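Local coordinates for exopolysaccharide biosynthesis protein (PDB 6TGF) that modifies the glycan of the bacterial biofilm, probably as a hydrolase, using a trimeric parallel beta-helix fold like that of bacteriophage tailspikes, at residues Gly584-Gln596 / Ser605-Val617. Sequence-based numbering, arbitrary orientation.
Sequences GRNTGGRAVIHVQ and SWSAEGSSPVLDV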
loop_
_atom_site.group_PDB
_atom_site.type_symbol
_atom_site.label_atom_id
_atom_site.label_comp_id
_atom_site.label_asym_id
_atom_site.label_seq_id
_atom_site.Cartn_x
_atom_site.Cartn_y
_atom_site.Cartn_z
ATOM N N GLY B 584 10.745 -56.167 20.860
ATOM C CA GLY B 584 12.176 -56.257 20.503
ATOM C C GLY B 584 12.824 -54.890 20.360
ATOM O O GLY B 584 12.085 -53.893 20.230
ATOM N N ARG B 585 14.160 -54.846 20.380
ATOM C CA ARG B 585 14.967 -53.614 20.171
ATOM C C ARG B 585 14.824 -53.177 18.709
ATOM O O ARG B 585 15.424 -53.834 17.837
ATOM C CB ARG B 585 16.441 -53.855 20.511
ATOM C CG ARG B 585 16.702 -54.237 21.960
ATOM C CD ARG B 585 18.179 -54.140 22.285
ATOM N NE ARG B 585 18.540 -54.871 23.493
ATOM C CZ ARG B 585 18.791 -54.333 24.687
ATOM N NH1 ARG B 585 18.728 -53.025 24.876
ATOM N NH2 ARG B 585 19.111 -55.120 25.700
ATOM N N ASN B 586 14.053 -52.114 18.460
ATOM C CA ASN B 586 13.717 -51.626 17.096
ATOM C C ASN B 586 13.891 -50.104 17.038
ATOM O O ASN B 586 13.715 -49.446 18.084
ATOM C CB ASN B 586 12.294 -52.037 16.703
ATOM C CG ASN B 586 12.135 -52.336 15.227
ATOM O OD1 ASN B 586 12.911 -51.858 14.400
ATOM N ND2 ASN B 586 11.130 -53.127 14.886
ATOM N N THR B 587 14.241 -49.581 15.858
ATOM C CA THR B 587 14.184 -48.135 15.516
ATOM C C THR B 587 12.952 -47.898 14.635
ATOM O O THR B 587 12.665 -48.760 13.776
ATOM C CB THR B 587 15.476 -47.655 14.841
ATOM O OG1 THR B 587 16.572 -47.980 15.695
ATOM C CG2 THR B 587 15.474 -46.167 14.565
ATOM N N GLY B 588 12.260 -46.775 14.850
ATOM C CA GLY B 588 10.980 -46.448 14.194
ATOM C C GLY B 588 9.800 -46.994 14.979
ATOM O O GLY B 588 10.027 -47.788 15.915
ATOM N N GLY B 589 8.584 -46.586 14.607
ATOM C CA GLY B 589 7.331 -47.032 15.243
ATOM C C GLY B 589 6.271 -45.946 15.228
ATOM O O GLY B 589 6.595 -44.804 14.843
ATOM N N ARG B 590 5.048 -46.300 15.635
ATOM C CA ARG B 590 3.867 -45.398 15.692
ATOM C C ARG B 590 2.658 -46.174 16.227
ATOM O O ARG B 590 2.690 -47.419 16.191
ATOM C CB ARG B 590 3.538 -44.838 14.304
ATOM C CG ARG B 590 3.417 -45.899 13.220
ATOM C CD ARG B 590 2.616 -45.441 12.018
ATOM N NE ARG B 590 3.178 -44.259 11.380
ATOM C CZ ARG B 590 4.225 -44.248 10.557
ATOM N NH1 ARG B 590 4.865 -45.367 10.257
ATOM N NH2 ARG B 590 4.634 -43.103 10.039
ATOM N N ALA B 591 1.638 -45.450 16.698
ATOM C CA ALA B 591 0.288 -45.973 17.015
ATOM C C ALA B 591 -0.732 -45.271 16.113
ATOM O O ALA B 591 -0.680 -44.032 16.021
ATOM C CB ALA B 591 -0.023 -45.768 18.476
ATOM N N VAL B 592 -1.609 -46.040 15.465
ATOM C CA VAL B 592 -2.647 -45.532 14.519
ATOM C C VAL B 592 -4.026 -45.747 15.155
ATOM O O VAL B 592 -4.452 -46.913 15.256
ATOM C CB VAL B 592 -2.529 -46.221 13.146
ATOM C CG1 VAL B 592 -3.571 -45.716 12.160
ATOM C CG2 VAL B 592 -1.131 -46.072 12.565
ATOM N N ILE B 593 -4.685 -44.658 15.567
ATOM C CA ILE B 593 -6.006 -44.668 16.267
ATOM C C ILE B 593 -7.100 -44.288 15.265
ATOM O O ILE B 593 -7.040 -43.165 14.728
ATOM C CB ILE B 593 -5.990 -43.714 17.478
ATOM C CG1 ILE B 593 -4.897 -44.092 18.481
ATOM C CG2 ILE B 593 -7.360 -43.646 18.140
ATOM C CD1 ILE B 593 -4.525 -42.981 19.433
ATOM N N HIS B 594 -8.065 -45.187 15.043
ATOM C CA HIS B 594 -9.256 -44.965 14.182
ATOM C C HIS B 594 -10.453 -44.595 15.063
ATOM O O HIS B 594 -10.654 -45.263 16.095
ATOM C CB HIS B 594 -9.539 -46.200 13.318
ATOM C CG HIS B 594 -8.357 -46.655 12.530
ATOM N ND1 HIS B 594 -7.553 -47.700 12.942
ATOM C CD2 HIS B 594 -7.835 -46.210 11.368
ATOM C CE1 HIS B 594 -6.590 -47.882 12.062
ATOM N NE2 HIS B 594 -6.741 -46.979 11.087
ATOM N N VAL B 595 -11.194 -43.553 14.673
ATOM C CA VAL B 595 -12.458 -43.102 15.328
ATOM C C VAL B 595 -13.455 -42.750 14.221
ATOM O O VAL B 595 -13.100 -41.927 13.358
ATOM C CB VAL B 595 -12.216 -41.905 16.270
ATOM C CG1 VAL B 595 -13.505 -41.415 16.915
ATOM C CG2 VAL B 595 -11.178 -42.221 17.337
ATOM N N GLN B 596 -14.640 -43.367 14.236
ATOM C CA GLN B 596 -15.763 -43.044 13.316
ATOM C C GLN B 596 -17.013 -42.741 14.145
ATOM O O GLN B 596 -17.323 -43.536 15.052
ATOM C CB GLN B 596 -16.041 -44.195 12.347
ATOM C CG GLN B 596 -16.983 -43.810 11.213
ATOM C CD GLN B 596 -17.530 -44.995 10.456
ATOM O OE1 GLN B 596 -17.767 -46.062 11.017
ATOM N NE2 GLN B 596 -17.754 -44.810 9.166
ATOM N N SER B 605 -10.806 -47.963 17.496
ATOM C CA SER B 605 -9.960 -49.163 17.270
ATOM C C SER B 605 -8.572 -48.685 16.831
ATOM O O SER B 605 -8.518 -47.730 16.029
ATOM C CB SER B 605 -10.580 -50.086 16.249
ATOM O OG SER B 605 -9.658 -51.084 15.835
ATOM N N TRP B 606 -7.500 -49.295 17.346
ATOM C CA TRP B 606 -6.113 -48.796 17.137
ATOM C C TRP B 606 -5.134 -49.945 16.871
ATOM O O TRP B 606 -5.261 -51.006 17.512
ATOM C CB TRP B 606 -5.675 -47.924 18.322
ATOM C CG TRP B 606 -5.374 -48.669 19.586
ATOM C CD1 TRP B 606 -6.271 -49.147 20.497
ATOM C CD2 TRP B 606 -4.070 -48.997 20.099
ATOM N NE1 TRP B 606 -5.617 -49.755 21.535
ATOM C CE2 TRP B 606 -4.266 -49.678 21.319
ATOM C CE3 TRP B 606 -2.761 -48.786 19.646
ATOM C CZ2 TRP B 606 -3.201 -50.151 22.084
ATOM C CZ3 TRP B 606 -1.710 -49.253 20.404
ATOM C CH2 TRP B 606 -1.929 -49.926 21.606
ATOM N N SER B 607 -4.199 -49.711 15.945
ATOM C CA SER B 607 -3.060 -50.594 15.582
ATOM C C SER B 607 -1.748 -49.885 15.935
ATOM O O SER B 607 -1.810 -48.714 16.354
ATOM C CB SER B 607 -3.115 -50.956 14.122
ATOM O OG SER B 607 -3.297 -49.799 13.319
ATOM N N ALA B 608 -0.608 -50.564 15.766
ATOM C CA ALA B 608 0.740 -50.039 16.093
ATOM C C ALA B 608 1.775 -50.523 15.071
ATOM O O ALA B 608 1.461 -51.426 14.271
ATOM C CB ALA B 608 1.121 -50.453 17.492
ATOM N N GLU B 609 2.965 -49.914 15.102
ATOM C CA GLU B 609 4.157 -50.318 14.310
ATOM C C GLU B 609 5.400 -50.239 15.202
ATOM O O GLU B 609 5.398 -49.424 16.148
ATOM C CB GLU B 609 4.335 -49.421 13.084
ATOM C CG GLU B 609 3.407 -49.759 11.932
ATOM C CD GLU B 609 3.649 -48.942 10.673
ATOM O OE1 GLU B 609 4.727 -48.327 10.565
ATOM O OE2 GLU B 609 2.756 -48.919 9.805
ATOM N N GLY B 610 6.414 -51.057 14.900
ATOM C CA GLY B 610 7.725 -51.070 15.581
ATOM C C GLY B 610 7.587 -51.004 17.093
ATOM O O GLY B 610 6.759 -51.753 17.644
ATOM N N SER B 611 8.370 -50.137 17.739
ATOM C CA SER B 611 8.358 -49.905 19.207
ATOM C C SER B 611 7.271 -48.877 19.547
ATOM O O SER B 611 7.597 -47.683 19.671
ATOM C CB SER B 611 9.722 -49.477 19.692
ATOM O OG SER B 611 9.735 -49.311 21.102
ATOM N N SER B 612 6.023 -49.338 19.685
ATOM C CA SER B 612 4.799 -48.504 19.833
ATOM C C SER B 612 4.991 -47.455 20.927
ATOM O O SER B 612 5.498 -47.767 22.000
ATOM C CB SER B 612 3.594 -49.361 20.121
ATOM O OG SER B 612 2.420 -48.568 20.209
ATOM N N PRO B 613 4.594 -46.183 20.687
ATOM C CA PRO B 613 4.575 -45.170 21.743
ATOM C C PRO B 613 3.339 -45.265 22.653
ATOM O O PRO B 613 3.333 -44.603 23.675
ATOM C CB PRO B 613 4.573 -43.855 20.949
ATOM C CG PRO B 613 3.824 -44.194 19.676
ATOM C CD PRO B 613 4.163 -45.642 19.387
ATOM N N VAL B 614 2.344 -46.077 22.271
ATOM C CA VAL B 614 1.031 -46.216 22.971
ATOM C C VAL B 614 0.852 -47.673 23.418
ATOM O O VAL B 614 1.154 -48.579 22.619
ATOM C CB VAL B 614 -0.126 -45.755 22.060
ATOM C CG1 VAL B 614 -1.492 -46.008 22.682
ATOM C CG2 VAL B 614 0.020 -44.291 21.674
ATOM N N LEU B 615 0.368 -47.874 24.651
ATOM C CA LEU B 615 0.069 -49.204 25.253
ATOM C C LEU B 615 -1.443 -49.465 25.234
ATOM O O LEU B 615 -1.835 -50.607 24.929
ATOM C CB LEU B 615 0.596 -49.241 26.691
ATOM C CG LEU B 615 2.105 -49.070 26.863
ATOM C CD1 LEU B 615 2.488 -49.197 28.329
ATOM C CD2 LEU B 615 2.882 -50.076 26.027
ATOM N N ASP B 616 -2.248 -48.451 25.570
ATOM C CA ASP B 616 -3.729 -48.542 25.693
ATOM C C ASP B 616 -4.373 -47.302 25.063
ATOM O O ASP B 616 -3.703 -46.251 24.995
ATOM C CB ASP B 616 -4.158 -48.679 27.157
ATOM C CG ASP B 616 -4.156 -50.107 27.674
ATOM O OD1 ASP B 616 -4.982 -50.907 27.188
ATOM O OD2 ASP B 616 -3.330 -50.407 28.559
ATOM N N VAL B 617 -5.628 -47.436 24.626
ATOM C CA VAL B 617 -6.482 -46.325 24.110
ATOM C C VAL B 617 -7.885 -46.484 24.706
ATOM O O VAL B 617 -8.457 -47.587 24.582
ATOM C CB VAL B 617 -6.529 -46.311 22.570
ATOM C CG1 VAL B 617 -7.485 -45.256 22.035
ATOM C CG2 VAL B 617 -5.148 -46.129 21.963
HETATM O O HOH W 1 12.989 -50.119 21.258
HETATM O O HOH W 2 -7.541 -50.614 14.371
#
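Arg590 and Glu609 face each other across an antiparallel beta hairpin, strands 589-597 and 602-610, in the beta-sheet domain that follows the parallel beta-helix of this tailspike-like trimer. Their backbones form a hydrogen-bonded pair, and the side chains run alongside one another from the same face of the sheet. Arg590 sets out with CG between its backbone N and carbonyl carbon (chi1 51°) and bends again at chi3, which brings NH1 to 3.0 Å from Glu609 OE1 in a salt bridge. The oxygen lies in the guanidinium plane, yet NH1 meets it from above the carboxylate plane, the two planes standing 78° apart. NH2 turns to Glu562 and to Glu560 of the second subunit, so three carboxylates surround this one guanidinium, and Ala608 and Glu609 carry the sheet on into that subunit.

On the same face, Val592 CB rests 3.7 Å from Ser607 OG. The opposite face is apolar: Ala591 CB sits 3.5 Å from Val614 CG2, and Ile593 CG1 touches Trp606 CB and Val617 CG2. After Gly610 the chain passes through Pro613, whose CD packs 3.5 Å from Arg590 C, and folds over this face, so that Val614 CG1 and Val617 CG2 both lie on one face of the Trp606 indole, near its rim rather than over its centre. Within this turn Ser612 OG donates to Val614 O, in the carbonyl plane on a lone pair, at 2.7 Å.

Farther along the hairpin, Ser605 O takes the backbone N-H of His594 at 2.8 Å and a weak, bent second bond from His594 ND1.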